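Local coordinates for protein putative XRE-family transcriptional regulator (Rhodococcus sp., PDB 2OFY) that probably binds DNA through a helix-turn-helix domain and regulates transcription, at residues A[13-25]-A[67-80]. Sequence-based numbering, arbitrary orientation. Where two conformers were deposited one is given.
Sequences RGQRLGELLRSAR and LDLSLDDVAAVVTF
In the all-helical, XRE-type helix-turn-helix fold, the first and last helices are neighbours in space: here helix 8-25 lies against the chain that runs from the end of helix 57-66 through helix 71-75 to F80. At one end of the seam R13 meets V78, T79 and F80, its guanidinium giving the polar contact. The side chain of R13 is extended from CG to NE and crosses V78 at about a right angle. Its guanidinium then takes T79 O side-on, near its plane, NE at 2.9 Å and NH2 at 2.8 Å; sharing one oxygen bends both bonds (140° and 146°). CD1 of F80 lies over one guanidinium face. With an alanine in place of R13, T79 O would probably lose both donors and the extended chain after V78 part of its hold. Farther along, apolar contacts take over. L20 CD2 and V77 CG2 meet tip to tip at 3.6 Å, and L17, its CG anti to the backbone N (chi1 174°), presses CD1 tightly on V74 CG1 at 3.3 Å. L21 CD2 reaches L69 CD2 at 3.5 Å, while L67 sets CD1 by A24 CB (4.0 Å) and CD2 by R25 CA (3.7 Å). L17 and L21 also touch I60 of helix 57-66. Greasy along most of its length, the seam thus ends in a directional, two-pronged bond that helps hold the chain after helix 71-75 against helix 8-25, alongside the bond from R65 of the second subunit to V78 O.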
loop_
_atom_site.group_PDB
_atom_site.type_symbol
_atom_site.label_atom_id
_atom_site.label_comp_id
_atom_site.label_asym_id
_atom_site.label_seq_id
_atom_site.Cartn_x
_atom_site.Cartn_y
_atom_site.Cartn_z
ATOM N N ARG A 13 -0.439 -13.273 -0.518
ATOM C CA ARG A 13 -0.015 -11.966 -1.078
ATOM C C ARG A 13 1.131 -11.324 -0.310
ATOM O O ARG A 13 2.063 -10.747 -0.890
ATOM C CB ARG A 13 -1.176 -10.962 -1.054
ATOM C CG ARG A 13 -2.292 -11.262 -1.984
ATOM C CD ARG A 13 -3.160 -9.992 -2.081
ATOM N NE ARG A 13 -4.410 -10.291 -2.751
ATOM C CZ ARG A 13 -5.563 -10.494 -2.128
ATOM N NH1 ARG A 13 -5.650 -10.414 -0.799
ATOM N NH2 ARG A 13 -6.631 -10.788 -2.835
ATOM N N GLY A 14 1.040 -11.393 1.017
ATOM C CA GLY A 14 2.090 -10.866 1.907
ATOM C C GLY A 14 3.394 -11.576 1.613
ATOM O O GLY A 14 4.456 -10.968 1.530
ATOM N N GLN A 15 3.337 -12.911 1.522
ATOM C CA GLN A 15 4.553 -13.712 1.219
ATOM C C GLN A 15 5.142 -13.378 -0.148
ATOM O O GLN A 15 6.361 -13.193 -0.267
ATOM C CB GLN A 15 4.195 -15.191 1.320
ATOM C CG GLN A 15 4.057 -15.478 2.840
ATOM C CD GLN A 15 3.503 -16.852 3.134
ATOM O OE1 GLN A 15 2.941 -17.527 2.232
ATOM N NE2 GLN A 15 3.672 -17.300 4.407
ATOM N N ARG A 16 4.305 -13.296 -1.183
ATOM C CA ARG A 16 4.817 -12.887 -2.502
ATOM C C ARG A 16 5.488 -11.529 -2.485
ATOM O O ARG A 16 6.522 -11.326 -3.105
ATOM C CB ARG A 16 3.639 -12.794 -3.510
ATOM C CG ARG A 16 3.069 -14.119 -3.782
ATOM C CD ARG A 16 2.054 -13.854 -4.854
ATOM N NE ARG A 16 1.051 -14.839 -4.864
ATOM C CZ ARG A 16 -0.115 -14.673 -5.480
ATOM N NH1 ARG A 16 -0.382 -13.522 -6.117
ATOM N NH2 ARG A 16 -0.983 -15.655 -5.453
ATOM N N LEU A 17 4.852 -10.582 -1.797
ATOM C CA LEU A 17 5.376 -9.220 -1.706
ATOM C C LEU A 17 6.757 -9.278 -1.072
ATOM O O LEU A 17 7.707 -8.661 -1.558
ATOM C CB LEU A 17 4.409 -8.344 -0.887
ATOM C CG LEU A 17 4.937 -6.929 -0.610
ATOM C CD1 LEU A 17 5.158 -6.075 -1.901
ATOM C CD2 LEU A 17 3.957 -6.262 0.352
ATOM N N GLY A 18 6.883 -10.049 0.027
ATOM C CA GLY A 18 8.165 -10.180 0.775
ATOM C C GLY A 18 9.252 -10.759 -0.119
ATOM O O GLY A 18 10.361 -10.226 -0.209
ATOM N N GLU A 19 8.912 -11.819 -0.853
ATOM C CA GLU A 19 9.869 -12.447 -1.767
ATOM C C GLU A 19 10.322 -11.477 -2.841
ATOM O O GLU A 19 11.528 -11.435 -3.159
ATOM C CB GLU A 19 9.253 -13.681 -2.443
ATOM C CG GLU A 19 10.313 -14.453 -3.289
ATOM C CD GLU A 19 9.757 -15.541 -4.221
ATOM O OE1 GLU A 19 8.579 -15.930 -4.065
ATOM O OE2 GLU A 19 10.516 -16.020 -5.111
ATOM N N LEU A 20 9.397 -10.697 -3.389
ATOM C CA LEU A 20 9.744 -9.704 -4.443
ATOM C C LEU A 20 10.681 -8.607 -3.920
ATOM O O LEU A 20 11.677 -8.249 -4.598
ATOM C CB LEU A 20 8.454 -9.021 -4.899
ATOM C CG LEU A 20 8.029 -8.904 -6.326
ATOM C CD1 LEU A 20 8.531 -10.082 -7.202
ATOM C CD2 LEU A 20 6.519 -8.844 -6.292
ATOM N N LEU A 21 10.399 -8.119 -2.716
ATOM C CA LEU A 21 11.235 -7.089 -2.070
ATOM C C LEU A 21 12.626 -7.693 -1.762
ATOM O O LEU A 21 13.668 -7.045 -1.957
ATOM C CB LEU A 21 10.586 -6.574 -0.783
ATOM C CG LEU A 21 9.326 -5.754 -1.125
ATOM C CD1 LEU A 21 8.629 -5.347 0.163
ATOM C CD2 LEU A 21 9.669 -4.527 -1.993
ATOM N N ARG A 22 12.639 -8.933 -1.273
ATOM C CA ARG A 22 13.933 -9.577 -0.983
ATOM C C ARG A 22 14.776 -9.718 -2.270
ATOM O O ARG A 22 15.959 -9.398 -2.255
ATOM C CB ARG A 22 13.715 -10.954 -0.285
ATOM C CG ARG A 22 15.009 -11.810 -0.066
ATOM C CD ARG A 22 15.969 -11.047 0.700
ATOM N NE ARG A 22 17.306 -11.658 0.798
ATOM C CZ ARG A 22 18.360 -11.208 0.138
ATOM N NH1 ARG A 22 18.237 -10.208 -0.731
ATOM N NH2 ARG A 22 19.530 -11.795 0.333
ATOM N N SER A 23 14.151 -10.177 -3.348
ATOM C CA SER A 23 14.869 -10.357 -4.619
ATOM C C SER A 23 15.348 -8.997 -5.108
ATOM O O SER A 23 16.480 -8.878 -5.618
ATOM C CB SER A 23 13.936 -10.978 -5.664
ATOM O OG SER A 23 13.677 -12.328 -5.296
ATOM N N ALA A 24 14.517 -7.954 -4.975
ATOM C CA ALA A 24 14.928 -6.594 -5.413
ATOM C C ALA A 24 16.104 -6.050 -4.592
ATOM O O ALA A 24 17.027 -5.407 -5.126
ATOM C CB ALA A 24 13.791 -5.611 -5.417
ATOM N N ARG A 25 16.134 -6.401 -3.318
ATOM C CA ARG A 25 17.255 -5.989 -2.465
ATOM C C ARG A 25 18.550 -6.670 -2.953
ATOM O O ARG A 25 19.604 -6.019 -3.023
ATOM C CB ARG A 25 16.956 -6.284 -1.005
ATOM C CG ARG A 25 18.130 -5.851 -0.100
ATOM C CD ARG A 25 17.735 -5.856 1.359
ATOM N NE ARG A 25 17.332 -7.172 1.862
ATOM C CZ ARG A 25 18.172 -8.154 2.229
ATOM N NH1 ARG A 25 19.531 -8.062 2.081
ATOM N NH2 ARG A 25 17.651 -9.270 2.742
ATOM N N LEU A 67 14.754 0.765 -3.294
ATOM C CA LEU A 67 15.154 -0.327 -4.195
ATOM C C LEU A 67 14.965 -0.010 -5.671
ATOM O O LEU A 67 15.209 -0.890 -6.525
ATOM C CB LEU A 67 14.412 -1.626 -3.835
ATOM C CG LEU A 67 14.589 -2.074 -2.388
ATOM C CD1 LEU A 67 13.646 -3.267 -2.195
ATOM C CD2 LEU A 67 16.078 -2.500 -2.151
ATOM N N ASP A 68 14.569 1.240 -5.980
ATOM C CA ASP A 68 14.237 1.651 -7.347
ATOM C C ASP A 68 13.294 0.690 -8.013
ATOM O O ASP A 68 13.477 0.294 -9.185
ATOM C CB ASP A 68 15.470 1.798 -8.206
ATOM C CG ASP A 68 15.676 3.208 -8.617
ATOM O OD1 ASP A 68 15.330 3.523 -9.783
ATOM O OD2 ASP A 68 16.140 4.003 -7.759
ATOM N N LEU A 69 12.269 0.356 -7.258
ATOM C CA LEU A 69 11.318 -0.648 -7.690
ATOM C C LEU A 69 9.971 0.072 -7.878
ATOM O O LEU A 69 9.602 0.893 -7.048
ATOM C CB LEU A 69 11.316 -1.712 -6.597
ATOM C CG LEU A 69 10.436 -2.917 -6.677
ATOM C CD1 LEU A 69 10.870 -3.800 -7.857
ATOM C CD2 LEU A 69 10.438 -3.709 -5.311
ATOM N N SER A 70 9.292 -0.149 -9.012
ATOM C CA SER A 70 7.982 0.473 -9.226
ATOM C C SER A 70 6.895 -0.302 -8.488
ATOM O O SER A 70 6.831 -1.527 -8.598
ATOM C CB SER A 70 7.629 0.501 -10.728
ATOM O OG SER A 70 6.231 0.704 -10.947
ATOM N N LEU A 71 6.066 0.413 -7.729
ATOM C CA LEU A 71 4.932 -0.208 -6.996
ATOM C C LEU A 71 3.943 -0.861 -7.962
ATOM O O LEU A 71 3.311 -1.833 -7.592
ATOM C CB LEU A 71 4.209 0.837 -6.175
ATOM C CG LEU A 71 5.017 1.379 -4.975
ATOM C CD1 LEU A 71 4.321 2.477 -4.207
ATOM C CD2 LEU A 71 5.388 0.254 -4.025
ATOM N N ASP A 72 3.784 -0.308 -9.157
ATOM C CA ASP A 72 2.881 -0.923 -10.149
ATOM C C ASP A 72 3.415 -2.258 -10.600
ATOM O O ASP A 72 2.621 -3.205 -10.773
ATOM C CB ASP A 72 2.689 0.012 -11.329
ATOM C CG ASP A 72 2.042 1.242 -10.883
ATOM O OD1 ASP A 72 0.853 1.148 -10.481
ATOM O OD2 ASP A 72 2.768 2.252 -10.756
ATOM N N ASP A 73 4.747 -2.346 -10.750
ATOM C CA ASP A 73 5.365 -3.614 -11.134
ATOM C C ASP A 73 5.165 -4.650 -10.019
ATOM O O ASP A 73 4.920 -5.815 -10.266
ATOM C CB ASP A 73 6.841 -3.442 -11.464
ATOM C CG ASP A 73 7.083 -2.663 -12.776
ATOM O OD1 ASP A 73 6.199 -2.624 -13.665
ATOM O OD2 ASP A 73 8.205 -2.088 -12.887
ATOM N N VAL A 74 5.244 -4.197 -8.785
ATOM C CA VAL A 74 5.082 -5.080 -7.623
ATOM C C VAL A 74 3.617 -5.549 -7.480
ATOM O O VAL A 74 3.379 -6.744 -7.341
ATOM C CB VAL A 74 5.529 -4.331 -6.358
ATOM C CG1 VAL A 74 5.035 -5.015 -5.041
ATOM C CG2 VAL A 74 7.083 -4.209 -6.358
ATOM N N ALA A 75 2.682 -4.602 -7.532
ATOM C CA ALA A 75 1.247 -4.928 -7.380
ATOM C C ALA A 75 0.778 -5.896 -8.465
ATOM O O ALA A 75 -0.132 -6.675 -8.228
ATOM C CB ALA A 75 0.415 -3.674 -7.388
ATOM N N ALA A 76 1.408 -5.848 -9.651
ATOM C CA ALA A 76 1.067 -6.745 -10.768
ATOM C C ALA A 76 1.081 -8.241 -10.475
ATOM O O ALA A 76 0.362 -9.005 -11.143
ATOM C CB ALA A 76 1.965 -6.447 -11.964
ATOM N N VAL A 77 1.903 -8.698 -9.511
ATOM C CA VAL A 77 1.907 -10.148 -9.178
ATOM C C VAL A 77 0.712 -10.697 -8.447
ATOM O O VAL A 77 0.644 -11.903 -8.231
ATOM C CB VAL A 77 3.171 -10.610 -8.387
ATOM C CG1 VAL A 77 4.435 -10.271 -9.161
ATOM C CG2 VAL A 77 3.172 -10.036 -6.956
ATOM N N VAL A 78 -0.201 -9.812 -7.998
ATOM C CA VAL A 78 -1.382 -10.238 -7.251
ATOM C C VAL A 78 -2.720 -9.873 -7.885
ATOM O O VAL A 78 -2.812 -8.962 -8.728
ATOM C CB VAL A 78 -1.408 -9.646 -5.853
ATOM C CG1 VAL A 78 -0.318 -10.237 -5.013
ATOM C CG2 VAL A 78 -1.291 -8.091 -5.940
ATOM N N THR A 79 -3.737 -10.575 -7.390
ATOM C CA THR A 79 -5.142 -10.353 -7.725
ATOM C C THR A 79 -5.933 -9.823 -6.541
ATOM O O THR A 79 -5.719 -10.220 -5.382
ATOM C CB THR A 79 -5.812 -11.626 -8.162
ATOM O OG1 THR A 79 -5.818 -12.569 -7.075
ATOM C CG2 THR A 79 -5.072 -12.219 -9.328
ATOM N N PHE A 80 -6.860 -8.921 -6.862
ATOM C CA PHE A 80 -7.762 -8.344 -5.897
ATOM C C PHE A 80 -9.124 -8.562 -6.464
ATOM O O PHE A 80 -9.285 -8.513 -7.691
ATOM C CB PHE A 80 -7.529 -6.835 -5.765
ATOM C CG PHE A 80 -6.079 -6.455 -5.555
ATOM C CD1 PHE A 80 -5.405 -6.841 -4.399
ATOM C CD2 PHE A 80 -5.399 -5.735 -6.512
ATOM C CE1 PHE A 80 -4.115 -6.474 -4.199
ATOM C CE2 PHE A 80 -4.146 -5.375 -6.329
ATOM C CZ PHE A 80 -3.451 -5.770 -5.194
#